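Glycosyltransferase (PDB 7MI0) probably transfers a sugar residue to an acceptor molecule, as expected for a glycosyltransferase of the two-domain GT-B class. Local coordinates at residues L24-A29 with I54-G59; V42-K47 with E69-I74; V102-T107 with N124-T129; V178-G183 with N379-K384. All blocks are in the same frame, centred on the assembly; numbering follows the deposited sequence.

Contact 1. Residues L24-A29 with I54-G59; sequences LQVVPA and IIISVG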
loop_
_atom_site.group_PDB
_atom_site.type_symbol
_atom_site.label_atom_id
_atom_site.label_comp_id
_atom_site.label_asym_id
_atom_site.label_seq_id
_atom_site.Cartn_x
_atom_site.Cartn_y
_atom_site.Cartn_z
ATOM N N LEU A 24 -13.130 11.292 -12.686
ATOM C CA LEU A 24 -12.989 10.040 -13.412
ATOM C C LEU A 24 -11.615 9.458 -13.098
ATOM O O LEU A 24 -10.591 10.085 -13.393
ATOM C CB LEU A 24 -13.168 10.274 -14.913
ATOM C CG LEU A 24 -12.848 9.164 -15.918
ATOM C CD1 LEU A 24 -13.619 7.908 -15.607
ATOM C CD2 LEU A 24 -13.165 9.634 -17.325
ATOM N N GLN A 25 -11.592 8.282 -12.474
ATOM C CA GLN A 25 -10.349 7.580 -12.179
ATOM C C GLN A 25 -10.151 6.442 -13.171
ATOM O O GLN A 25 -11.093 5.710 -13.492
ATOM C CB GLN A 25 -10.342 7.022 -10.754
ATOM C CG GLN A 25 -10.558 8.061 -9.662
ATOM C CD GLN A 25 -10.211 7.529 -8.281
ATOM O OE1 GLN A 25 -9.041 7.375 -7.950
ATOM N NE2 GLN A 25 -11.228 7.235 -7.478
ATOM N N VAL A 26 -8.919 6.292 -13.651
ATOM C CA VAL A 26 -8.566 5.252 -14.609
ATOM C C VAL A 26 -7.608 4.291 -13.918
ATOM O O VAL A 26 -6.529 4.697 -13.473
ATOM C CB VAL A 26 -7.943 5.848 -15.881
ATOM C CG1 VAL A 26 -7.869 4.806 -16.979
ATOM C CG2 VAL A 26 -8.734 7.063 -16.343
ATOM N N VAL A 27 -7.995 3.025 -13.828
ATOM C CA VAL A 27 -7.227 1.997 -13.128
ATOM C C VAL A 27 -6.680 1.015 -14.157
ATOM O O VAL A 27 -7.438 0.554 -15.017
ATOM C CB VAL A 27 -8.081 1.255 -12.087
ATOM C CG1 VAL A 27 -7.228 0.259 -11.323
ATOM C CG2 VAL A 27 -8.729 2.243 -11.149
ATOM N N PRO A 28 -5.389 0.659 -14.099
ATOM C CA PRO A 28 -4.846 -0.303 -15.068
ATOM C C PRO A 28 -4.882 -1.743 -14.575
ATOM O O PRO A 28 -5.376 -2.030 -13.479
ATOM C CB PRO A 28 -3.406 0.182 -15.253
ATOM C CG PRO A 28 -3.046 0.716 -13.896
ATOM C CD PRO A 28 -4.322 1.288 -13.298
ATOM N N ALA A 29 -4.351 -2.657 -15.391
ATOM C CA ALA A 29 -4.291 -4.058 -14.989
ATOM C C ALA A 29 -3.246 -4.290 -13.905
ATOM O O ALA A 29 -3.451 -5.132 -13.022
ATOM C CB ALA A 29 -4.010 -4.936 -16.208
ATOM N N ILE A 54 -16.462 8.373 -11.038
ATOM C CA ILE A 54 -16.566 7.424 -12.135
ATOM C C ILE A 54 -15.229 6.710 -12.231
ATOM O O ILE A 54 -14.174 7.332 -12.063
ATOM C CB ILE A 54 -16.921 8.114 -13.469
ATOM C CG1 ILE A 54 -18.264 8.844 -13.362
ATOM C CG2 ILE A 54 -16.964 7.104 -14.608
ATOM C CD1 ILE A 54 -18.655 9.582 -14.629
ATOM N N ILE A 55 -15.268 5.404 -12.473
ATOM C CA ILE A 55 -14.053 4.607 -12.574
ATOM C C ILE A 55 -14.065 3.856 -13.899
ATOM O O ILE A 55 -14.982 3.070 -14.167
ATOM C CB ILE A 55 -13.902 3.636 -11.393
ATOM C CG1 ILE A 55 -13.653 4.428 -10.109
ATOM C CG2 ILE A 55 -12.756 2.665 -11.640
ATOM C CD1 ILE A 55 -13.714 3.588 -8.863
ATOM N N ILE A 56 -13.057 4.107 -14.725
ATOM C CA ILE A 56 -12.790 3.297 -15.902
ATOM C C ILE A 56 -11.750 2.249 -15.531
ATOM O O ILE A 56 -10.673 2.577 -15.018
ATOM C CB ILE A 56 -12.310 4.166 -17.077
ATOM C CG1 ILE A 56 -13.461 5.008 -17.620
ATOM C CG2 ILE A 56 -11.745 3.299 -18.184
ATOM C CD1 ILE A 56 -13.049 5.933 -18.746
ATOM N N SER A 57 -12.081 0.985 -15.778
ATOM C CA SER A 57 -11.220 -0.130 -15.429
ATOM C C SER A 57 -11.293 -1.173 -16.534
ATOM O O SER A 57 -12.184 -1.147 -17.385
ATOM C CB SER A 57 -11.627 -0.741 -14.080
ATOM O OG SER A 57 -11.118 -2.053 -13.923
ATOM N N VAL A 58 -10.335 -2.105 -16.511
ATOM C CA VAL A 58 -10.389 -3.252 -17.415
ATOM C C VAL A 58 -11.378 -4.306 -16.954
ATOM O O VAL A 58 -11.507 -5.347 -17.608
ATOM C CB VAL A 58 -9.010 -3.922 -17.570
ATOM C CG1 VAL A 58 -7.960 -2.891 -17.963
ATOM C CG2 VAL A 58 -8.621 -4.641 -16.286
ATOM N N GLY A 59 -12.078 -4.073 -15.847
ATOM C CA GLY A 59 -13.004 -5.054 -15.323
ATOM C C GLY A 59 -12.402 -5.901 -14.221
ATOM O O GLY A 59 -11.726 -5.383 -13.324
#
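Gln-25 turns both its N-H and its carbonyl to strand 52-57: its N donates to Ile-54 O at 2.8 Å, and its O receives Ile-56 N, also at 2.8 Å. Val-27 N then reaches Ile-56 O at 3.0 Å, so one residue of each strand supplies both an N-H and a carbonyl, the pattern of parallel strands. CA-H groups of Leu-24, Val-26 and Ile-55 also lean on the facing carbonyl oxygens. Strands 22-26 and 52-57 with helix 35-48 between them form the opening beta-alpha-beta crossover of a Rossmann-like domain. The apolar contacts fall on two faces. Leu-24, its CG swung opposite the backbone N (chi1 170°), lays CD1 against Ile-56 CG1 (3.5 Å) and Ile-54 CG2 (3.6 Å); branched aliphatic side chains suit this face, which helix 83-100 covers. Toward helix 35-48, Ile-55 CG2 meets Val-27 CG2 at 4.1 Å, both packing on Thr-39, while the amide of Gln-25 extends beyond them and NE2 makes a weak hydrogen bond to Thr-39 O. Where strand 52-57 ends, Ser-57 OG accepts Gly-59 N at 3.0 Å in an ST turn, and glycine readily adopts the positive phi (97°) found there.

Contact 2. Residues V42-K47 with E69-I74; sequences VAKYLK and EDILHI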
loop_
_atom_site.group_PDB
_atom_site.type_symbol
_atom_site.label_atom_id
_atom_site.label_comp_id
_atom_site.label_asym_id
_atom_site.label_seq_id
_atom_site.Cartn_x
_atom_site.Cartn_y
_atom_site.Cartn_z
ATOM N N VAL A 42 -11.278 6.550 -2.413
ATOM C CA VAL A 42 -11.489 7.918 -2.869
ATOM C C VAL A 42 -12.865 8.062 -3.499
ATOM O O VAL A 42 -13.551 9.072 -3.303
ATOM C CB VAL A 42 -10.370 8.341 -3.838
ATOM C CG1 VAL A 42 -10.771 9.586 -4.610
ATOM C CG2 VAL A 42 -9.089 8.597 -3.077
ATOM N N ALA A 43 -13.296 7.054 -4.259
ATOM C CA ALA A 43 -14.630 7.086 -4.853
ATOM C C ALA A 43 -15.709 7.152 -3.774
ATOM O O ALA A 43 -16.598 8.011 -3.822
ATOM C CB ALA A 43 -14.825 5.864 -5.747
ATOM N N LYS A 44 -15.639 6.248 -2.788
ATOM C CA LYS A 44 -16.598 6.262 -1.684
ATOM C C LYS A 44 -16.637 7.620 -1.002
ATOM O O LYS A 44 -17.716 8.136 -0.683
ATOM C CB LYS A 44 -16.246 5.179 -0.664
ATOM C CG LYS A 44 -16.639 3.770 -1.068
ATOM C CD LYS A 44 -16.019 2.739 -0.135
ATOM C CE LYS A 44 -16.471 2.944 1.294
ATOM N NZ LYS A 44 -15.733 2.050 2.222
ATOM N N TYR A 45 -15.465 8.208 -0.767
ATOM C CA TYR A 45 -15.386 9.505 -0.102
ATOM C C TYR A 45 -16.026 10.600 -0.948
ATOM O O TYR A 45 -16.774 11.438 -0.428
ATOM C CB TYR A 45 -13.924 9.821 0.198
ATOM C CG TYR A 45 -13.664 11.106 0.933
ATOM C CD1 TYR A 45 -14.205 11.336 2.188
ATOM C CD2 TYR A 45 -12.833 12.076 0.386
ATOM C CE1 TYR A 45 -13.946 12.509 2.871
ATOM C CE2 TYR A 45 -12.564 13.248 1.060
ATOM C CZ TYR A 45 -13.119 13.461 2.303
ATOM O OH TYR A 45 -12.849 14.636 2.972
ATOM N N LEU A 46 -15.756 10.597 -2.256
ATOM C CA LEU A 46 -16.386 11.566 -3.146
ATOM C C LEU A 46 -17.905 11.425 -3.133
ATOM O O LEU A 46 -18.626 12.429 -3.187
ATOM C CB LEU A 46 -15.834 11.404 -4.563
ATOM C CG LEU A 46 -14.385 11.839 -4.798
ATOM C CD1 LEU A 46 -13.838 11.257 -6.092
ATOM C CD2 LEU A 46 -14.291 13.351 -4.820
ATOM N N LYS A 47 -18.411 10.188 -3.051
ATOM C CA LYS A 47 -19.858 9.977 -2.990
ATOM C C LYS A 47 -20.465 10.658 -1.770
ATOM O O LYS A 47 -21.457 11.388 -1.886
ATOM C CB LYS A 47 -20.181 8.484 -2.969
ATOM C CG LYS A 47 -20.443 7.882 -4.333
ATOM C CD LYS A 47 -21.149 6.538 -4.220
ATOM C CE LYS A 47 -22.435 6.662 -3.420
ATOM N NZ LYS A 47 -23.318 5.475 -3.599
ATOM N N GLU A 69 -20.567 -0.846 -3.663
ATOM C CA GLU A 69 -20.575 0.539 -3.217
ATOM C C GLU A 69 -21.342 1.457 -4.161
ATOM O O GLU A 69 -21.359 2.673 -3.942
ATOM C CB GLU A 69 -19.141 1.047 -3.051
ATOM C CG GLU A 69 -18.299 0.240 -2.085
ATOM C CD GLU A 69 -18.614 0.554 -0.642
ATOM O OE1 GLU A 69 -19.549 1.345 -0.396
ATOM O OE2 GLU A 69 -17.917 0.016 0.246
ATOM N N ASP A 70 -21.968 0.906 -5.195
ATOM C CA ASP A 70 -22.783 1.662 -6.146
ATOM C C ASP A 70 -22.015 2.855 -6.719
ATOM O O ASP A 70 -22.395 4.017 -6.562
ATOM C CB ASP A 70 -24.100 2.110 -5.504
ATOM C CG ASP A 70 -25.148 2.486 -6.536
ATOM O OD1 ASP A 70 -24.861 2.375 -7.751
ATOM O OD2 ASP A 70 -26.259 2.889 -6.132
ATOM N N ILE A 71 -20.919 2.540 -7.402
ATOM C CA ILE A 71 -20.060 3.528 -8.040
ATOM C C ILE A 71 -20.055 3.251 -9.534
ATOM O O ILE A 71 -19.801 2.117 -9.957
ATOM C CB ILE A 71 -18.634 3.481 -7.462
ATOM C CG1 ILE A 71 -18.668 3.825 -5.971
ATOM C CG2 ILE A 71 -17.704 4.415 -8.235
ATOM C CD1 ILE A 71 -17.435 3.392 -5.211
ATOM N N LEU A 72 -20.344 4.279 -10.329
ATOM C CA LEU A 72 -20.452 4.095 -11.771
ATOM C C LEU A 72 -19.121 3.646 -12.357
ATOM O O LEU A 72 -18.136 4.390 -12.314
ATOM C CB LEU A 72 -20.906 5.390 -12.434
ATOM C CG LEU A 72 -21.016 5.263 -13.954
ATOM C CD1 LEU A 72 -22.263 4.473 -14.346
ATOM C CD2 LEU A 72 -20.991 6.629 -14.627
ATOM N N HIS A 73 -19.091 2.434 -12.911
ATOM C CA HIS A 73 -17.894 1.867 -13.517
ATOM C C HIS A 73 -18.113 1.664 -15.009
ATOM O O HIS A 73 -19.197 1.258 -15.435
ATOM C CB HIS A 73 -17.510 0.530 -12.872
ATOM C CG HIS A 73 -16.510 -0.256 -13.664
ATOM N ND1 HIS A 73 -16.872 -1.294 -14.497
ATOM C CD2 HIS A 73 -15.164 -0.148 -13.762
ATOM C CE1 HIS A 73 -15.792 -1.794 -15.069
ATOM N NE2 HIS A 73 -14.742 -1.117 -14.639
ATOM N N ILE A 74 -17.073 1.940 -15.791
ATOM C CA ILE A 74 -17.081 1.758 -17.238
ATOM C C ILE A 74 -15.942 0.816 -17.593
ATOM O O ILE A 74 -14.768 1.157 -17.397
ATOM C CB ILE A 74 -16.929 3.092 -17.983
ATOM C CG1 ILE A 74 -18.167 3.962 -17.771
ATOM C CG2 ILE A 74 -16.670 2.851 -19.460
ATOM C CD1 ILE A 74 -17.986 5.387 -18.219
#
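Ala-43 and Ile-71 make the apolar centre of this contact: the methyl CB of the helix residue meets the end of the isoleucine, CD1, at 3.6 Å. A small residue here leaves room for the branched one to lie close against the helix. Lys-44 and Glu-69 run across each other, the lysine's CD and CE lying against the carboxylate, CD to OE2 3.3 Å, before NZ forms a salt bridge to the same OE2 at 3.6 Å. The bend in Glu-69 at chi2 (-78°) folds its carboxylate back against the lysine chain. Lys-47 instead turns its amine to the backbone, NZ making weak hydrogen bonds to Glu-69 O and Asp-70 O, each 3.4 Å, while its CD rests near Ile-71 CG1 (4.1 Å). These carbonyls belong to the turn that ends helix 62-68, and the partial negative charge of a helix C-terminus would favour a lysine there. Asp-70, with positive phi (53°), completes a Schellman motif that redirects the chain toward strand 72-75. Ala-43 and Lys-47 also touch Pro-53. A helix laid over neighbouring parallel strands and the loop entering one of them is characteristic of a Rossmann-like alpha/beta domain.

Contact 3. Residues V102-T107 with N124-T129; sequences VDIVHT and NAKFLT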
loop_
_atom_site.group_PDB
_atom_site.type_symbol
_atom_site.label_atom_id
_atom_site.label_comp_id
_atom_site.label_asym_id
_atom_site.label_seq_id
_atom_site.Cartn_x
_atom_site.Cartn_y
_atom_site.Cartn_z
ATOM N N VAL A 102 -16.928 15.785 -16.903
ATOM C CA VAL A 102 -15.852 15.415 -15.994
ATOM C C VAL A 102 -14.912 16.594 -15.815
ATOM O O VAL A 102 -14.491 17.231 -16.789
ATOM C CB VAL A 102 -15.108 14.183 -16.534
ATOM C CG1 VAL A 102 -13.841 13.928 -15.742
ATOM C CG2 VAL A 102 -16.018 12.965 -16.502
ATOM N N ASP A 103 -14.578 16.890 -14.560
ATOM C CA ASP A 103 -13.698 18.005 -14.235
ATOM C C ASP A 103 -12.229 17.599 -14.186
ATOM O O ASP A 103 -11.357 18.389 -14.563
ATOM C CB ASP A 103 -14.121 18.618 -12.899
ATOM C CG ASP A 103 -15.467 19.305 -12.981
ATOM O OD1 ASP A 103 -15.634 20.167 -13.873
ATOM O OD2 ASP A 103 -16.362 18.977 -12.171
ATOM N N ILE A 104 -11.933 16.386 -13.727
ATOM C CA ILE A 104 -10.563 15.903 -13.601
ATOM C C ILE A 104 -10.532 14.443 -14.022
ATOM O O ILE A 104 -11.391 13.656 -13.612
ATOM C CB ILE A 104 -10.027 16.039 -12.162
ATOM C CG1 ILE A 104 -9.848 17.504 -11.771
ATOM C CG2 ILE A 104 -8.726 15.277 -11.992
ATOM C CD1 ILE A 104 -9.547 17.676 -10.303
ATOM N N VAL A 105 -9.553 14.079 -14.839
ATOM C CA VAL A 105 -9.231 12.683 -15.092
ATOM C C VAL A 105 -7.990 12.336 -14.284
ATOM O O VAL A 105 -6.950 12.994 -14.414
ATOM C CB VAL A 105 -9.013 12.410 -16.587
ATOM C CG1 VAL A 105 -8.494 10.997 -16.774
ATOM C CG2 VAL A 105 -10.305 12.613 -17.346
ATOM N N HIS A 106 -8.102 11.303 -13.455
ATOM C CA HIS A 106 -7.098 10.924 -12.467
ATOM C C HIS A 106 -6.551 9.553 -12.852
ATOM O O HIS A 106 -7.261 8.545 -12.753
ATOM C CB HIS A 106 -7.735 10.916 -11.076
ATOM C CG HIS A 106 -6.763 10.777 -9.947
ATOM N ND1 HIS A 106 -7.137 10.931 -8.630
ATOM C CD2 HIS A 106 -5.439 10.495 -9.931
ATOM C CE1 HIS A 106 -6.087 10.748 -7.850
ATOM N NE2 HIS A 106 -5.043 10.482 -8.615
ATOM N N THR A 107 -5.301 9.510 -13.301
ATOM C CA THR A 107 -4.691 8.275 -13.778
ATOM C C THR A 107 -3.699 7.741 -12.754
ATOM O O THR A 107 -2.904 8.496 -12.184
ATOM C CB THR A 107 -3.980 8.477 -15.120
ATOM O OG1 THR A 107 -2.767 9.214 -14.928
ATOM C CG2 THR A 107 -4.860 9.252 -16.064
ATOM N N ASN A 124 -12.058 20.099 -21.738
ATOM C CA ASN A 124 -11.796 21.004 -20.631
ATOM C C ASN A 124 -11.283 20.293 -19.390
ATOM O O ASN A 124 -10.872 20.969 -18.440
ATOM C CB ASN A 124 -13.061 21.783 -20.288
ATOM C CG ASN A 124 -13.413 22.796 -21.347
ATOM O OD1 ASN A 124 -12.526 23.414 -21.940
ATOM N ND2 ASN A 124 -14.707 22.972 -21.602
ATOM N N ALA A 125 -11.289 18.961 -19.378
ATOM C CA ALA A 125 -10.884 18.215 -18.198
ATOM C C ALA A 125 -9.413 18.462 -17.872
ATOM O O ALA A 125 -8.619 18.878 -18.721
ATOM C CB ALA A 125 -11.132 16.721 -18.401
ATOM N N LYS A 126 -9.064 18.205 -16.616
ATOM C CA LYS A 126 -7.707 18.327 -16.108
ATOM C C LYS A 126 -7.103 16.942 -15.904
ATOM O O LYS A 126 -7.813 15.935 -15.802
ATOM C CB LYS A 126 -7.686 19.106 -14.792
ATOM C CG LYS A 126 -8.401 20.446 -14.843
ATOM C CD LYS A 126 -7.631 21.455 -15.666
ATOM C CE LYS A 126 -8.203 22.851 -15.486
ATOM N NZ LYS A 126 -7.340 23.892 -16.114
ATOM N N PHE A 127 -5.774 16.909 -15.817
ATOM C CA PHE A 127 -4.999 15.675 -15.868
ATOM C C PHE A 127 -4.176 15.545 -14.597
ATOM O O PHE A 127 -3.265 16.345 -14.360
ATOM C CB PHE A 127 -4.093 15.676 -17.103
ATOM C CG PHE A 127 -3.424 14.362 -17.382
ATOM C CD1 PHE A 127 -4.172 13.228 -17.639
ATOM C CD2 PHE A 127 -2.043 14.269 -17.428
ATOM C CE1 PHE A 127 -3.553 12.017 -17.909
ATOM C CE2 PHE A 127 -1.424 13.064 -17.698
ATOM C CZ PHE A 127 -2.180 11.939 -17.940
ATOM N N LEU A 128 -4.484 14.533 -13.789
ATOM C CA LEU A 128 -3.766 14.272 -12.549
ATOM C C LEU A 128 -3.186 12.868 -12.587
ATOM O O LEU A 128 -3.893 11.912 -12.918
ATOM C CB LEU A 128 -4.678 14.425 -11.328
ATOM C CG LEU A 128 -3.990 14.150 -9.987
ATOM C CD1 LEU A 128 -2.755 15.030 -9.831
ATOM C CD2 LEU A 128 -4.947 14.344 -8.819
ATOM N N THR A 129 -1.905 12.750 -12.236
ATOM C CA THR A 129 -1.207 11.472 -12.162
ATOM C C THR A 129 -0.778 11.204 -10.724
ATOM O O THR A 129 -0.222 12.090 -10.062
ATOM C CB THR A 129 0.026 11.467 -13.071
ATOM O OG1 THR A 129 -0.352 11.859 -14.394
ATOM C CG2 THR A 129 0.664 10.079 -13.114
#
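His-106 and Leu-128 lie side by side in the tightly packed part of this contact, where Leu-128 CD2 sits over one face of the imidazole, 3.8 Å from the ring centroid and 8° off the normal: a CH-pi contact. Histidine suits this buried site by offering an apolar face to the leucine and two nitrogens at its rim for hydrogen bonds, ND1 with Tyr-389 OH and NE2 with Thr-130 OG1. On the other face of the sheet Thr-107 CG2 approaches Phe-127 CE1 at 3.6 Å, the side chains crossing at about a right angle. Within the sheet the parallel strands are joined by Val-105 N to Lys-126 O (2.7 Å), Leu-128 N to Val-105 O (3.0 Å) and Thr-107 N to Leu-128 O (2.8 Å). The end at Asp-103 and Lys-126 is looser. Lys-126 N bonds to Asp-103 O at 3.1 Å from 36° above the carbonyl plane, and the lysine, bent at chi2 (-71°), carries its amine away from strand 104-107, as befits an exposed charge. Helix 114-122 links the two strands as a beta-alpha-beta crossover and covers Val-105 and Phe-127; helix 378-393 covers Ile-104 and His-106, and strand 22-26 flanks strand 104-107.

Contact 4. Residues V178-G183 with N379-K384; sequences VVIERG and NLMLRK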
loop_
_atom_site.group_PDB
_atom_site.type_symbol
_atom_site.label_atom_id
_atom_site.label_comp_id
_atom_site.label_asym_id
_atom_site.label_seq_id
_atom_site.Cartn_x
_atom_site.Cartn_y
_atom_site.Cartn_z
ATOM N N VAL A 178 3.239 16.623 -5.420
ATOM C CA VAL A 178 2.536 16.687 -4.147
ATOM C C VAL A 178 2.579 15.299 -3.532
ATOM O O VAL A 178 2.216 14.317 -4.190
ATOM C CB VAL A 178 1.088 17.169 -4.342
ATOM C CG1 VAL A 178 0.307 17.068 -3.060
ATOM C CG2 VAL A 178 1.076 18.596 -4.869
ATOM N N VAL A 179 3.033 15.204 -2.289
ATOM C CA VAL A 179 3.070 13.927 -1.587
ATOM C C VAL A 179 1.758 13.734 -0.839
ATOM O O VAL A 179 1.317 14.623 -0.099
ATOM C CB VAL A 179 4.265 13.855 -0.625
ATOM C CG1 VAL A 179 4.372 12.457 -0.025
ATOM C CG2 VAL A 179 5.543 14.237 -1.342
ATOM N N ILE A 180 1.132 12.576 -1.037
ATOM C CA ILE A 180 -0.066 12.177 -0.294
ATOM C C ILE A 180 0.222 10.783 0.263
ATOM O O ILE A 180 -0.038 9.773 -0.398
ATOM C CB ILE A 180 -1.327 12.172 -1.162
ATOM C CG1 ILE A 180 -1.506 13.519 -1.855
ATOM C CG2 ILE A 180 -2.552 11.826 -0.331
ATOM C CD1 ILE A 180 -2.744 13.588 -2.719
ATOM N N GLU A 181 0.758 10.723 1.482
ATOM C CA GLU A 181 1.122 9.439 2.070
ATOM C C GLU A 181 -0.086 8.513 2.148
ATOM O O GLU A 181 -1.241 8.943 2.163
ATOM C CB GLU A 181 1.706 9.614 3.475
ATOM C CG GLU A 181 3.010 10.382 3.557
ATOM C CD GLU A 181 2.795 11.877 3.684
ATOM O OE1 GLU A 181 1.766 12.383 3.173
ATOM O OE2 GLU A 181 3.656 12.546 4.301
ATOM N N ARG A 182 0.200 7.219 2.206
ATOM C CA ARG A 182 -0.855 6.225 2.285
ATOM C C ARG A 182 -1.454 6.197 3.684
ATOM O O ARG A 182 -0.753 6.367 4.685
ATOM C CB ARG A 182 -0.303 4.853 1.910
ATOM C CG ARG A 182 0.236 4.790 0.495
ATOM C CD ARG A 182 -0.857 5.097 -0.505
ATOM N NE ARG A 182 -0.884 6.501 -0.893
ATOM C CZ ARG A 182 -1.801 7.037 -1.689
ATOM N NH1 ARG A 182 -2.808 6.321 -2.164
ATOM N NH2 ARG A 182 -1.702 8.325 -2.019
ATOM N N GLY A 183 -2.762 5.976 3.753
ATOM C CA GLY A 183 -3.485 5.990 5.007
ATOM C C GLY A 183 -4.016 4.621 5.378
ATOM O O GLY A 183 -4.272 3.784 4.513
ATOM N N ASN A 379 -8.347 8.797 6.654
ATOM C CA ASN A 379 -9.102 10.043 6.662
ATOM C C ASN A 379 -8.285 11.205 6.101
ATOM O O ASN A 379 -8.788 11.991 5.292
ATOM C CB ASN A 379 -9.563 10.343 8.086
ATOM C CG ASN A 379 -10.905 11.017 8.124
ATOM O OD1 ASN A 379 -11.016 12.219 7.871
ATOM N ND2 ASN A 379 -11.946 10.245 8.434
ATOM N N LEU A 380 -7.019 11.328 6.512
ATOM C CA LEU A 380 -6.176 12.415 6.019
ATOM C C LEU A 380 -5.753 12.186 4.572
ATOM O O LEU A 380 -5.619 13.148 3.805
ATOM C CB LEU A 380 -4.955 12.571 6.925
ATOM C CG LEU A 380 -3.857 13.588 6.610
ATOM C CD1 LEU A 380 -4.355 15.017 6.687
ATOM C CD2 LEU A 380 -2.685 13.389 7.558
ATOM N N MET A 381 -5.542 10.928 4.180
ATOM C CA MET A 381 -5.253 10.628 2.782
ATOM C C MET A 381 -6.389 11.098 1.888
ATOM O O MET A 381 -6.164 11.772 0.877
ATOM C CB MET A 381 -5.017 9.125 2.607
ATOM C CG MET A 381 -4.287 8.744 1.323
ATOM S SD MET A 381 -4.492 7.007 0.876
ATOM C CE MET A 381 -6.197 7.046 0.312
ATOM N N LEU A 382 -7.624 10.751 2.253
ATOM C CA LEU A 382 -8.777 11.129 1.440
ATOM C C LEU A 382 -8.903 12.643 1.328
ATOM O O LEU A 382 -9.191 13.172 0.244
ATOM C CB LEU A 382 -10.052 10.519 2.028
ATOM C CG LEU A 382 -10.122 8.992 2.072
ATOM C CD1 LEU A 382 -11.483 8.530 2.553
ATOM C CD2 LEU A 382 -9.801 8.399 0.709
ATOM N N ARG A 383 -8.664 13.361 2.433
ATOM C CA ARG A 383 -8.798 14.815 2.424
ATOM C C ARG A 383 -7.685 15.474 1.615
ATOM O O ARG A 383 -7.924 16.469 0.921
ATOM C CB ARG A 383 -8.828 15.346 3.861
ATOM C CG ARG A 383 -10.078 14.911 4.630
ATOM C CD ARG A 383 -9.964 15.129 6.130
ATOM N NE ARG A 383 -11.006 16.019 6.630
ATOM C CZ ARG A 383 -10.811 17.282 6.994
ATOM N NH1 ARG A 383 -9.605 17.834 6.968
ATOM N NH2 ARG A 383 -11.849 18.007 7.403
ATOM N N LYS A 384 -6.465 14.935 1.676
ATOM C CA LYS A 384 -5.407 15.469 0.830
ATOM C C LYS A 384 -5.728 15.279 -0.647
ATOM O O LYS A 384 -5.338 16.108 -1.478
ATOM C CB LYS A 384 -4.072 14.818 1.174
ATOM C CG LYS A 384 -3.519 15.208 2.528
ATOM C CD LYS A 384 -2.144 14.607 2.719
ATOM C CE LYS A 384 -1.573 14.906 4.083
ATOM N NZ LYS A 384 -0.357 14.091 4.325
HETATM O O HOH W 1 -1.837 11.177 4.028
#
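The guanidinium of Arg-182 has Met-381 SD over one face, 3.5 Å above its plane and displaced toward the rim, beside NH1. The loop 180-183 leaves the last strand of the N-terminal sheet, and helix 378-393 is the final helix of the chain, which in GT-B glycosyltransferases crosses back onto the N-terminal Rossmann-like domain. From the guanidinium rim, NH2 donates to Ile-180 O at 2.7 Å, tilted 16° out of the plane; this bond to its own loop, with a weaker one from NE, holds the group in place. The carboxylate of Glu-181 receives Lys-384 NZ on OE1 at 3.0 Å, a salt bridge whose hydrogen bond is weak in geometry. Met-381 packs into the loop: with CG turned opposite its backbone N (chi1 -162°), it lays that carbon against Glu-181 O and beside Ile-180 CG2 (3.9 Å). Ile-180 CG2 also packs on Lys-384 CB at 3.7 Å, the long lysine sliding past it to the acid. Gly-183 has no side chain to hold Met-381 off, and its N makes a weak hydrogen bond to SD. One water donates to Glu-181 O at 3.0 Å and weakly accepts from Lys-384 NZ.

From the N terminus, strand 22-26 leads through helix 35-48 to strand 52-57, and contact 1 closes that first crossover. Contact 2 opens within this loop, on the helix, and closes beyond it at strand 72-75, so the two cross; Ile-55 hydrogen-bonds to Leu-72 and Ile-74, joining them in one sheet. Contact 3 follows in series with a second crossover, and strand 104-107 pairs with the other side of strand 22-26. Contact 4 closes by far the longest loop: 195 residues, including the whole second sheet, separate its segments. It returns the last helix to the first domain, where Leu-382 and Arg-383 meet Val-42 and Tyr-45 of contact 2.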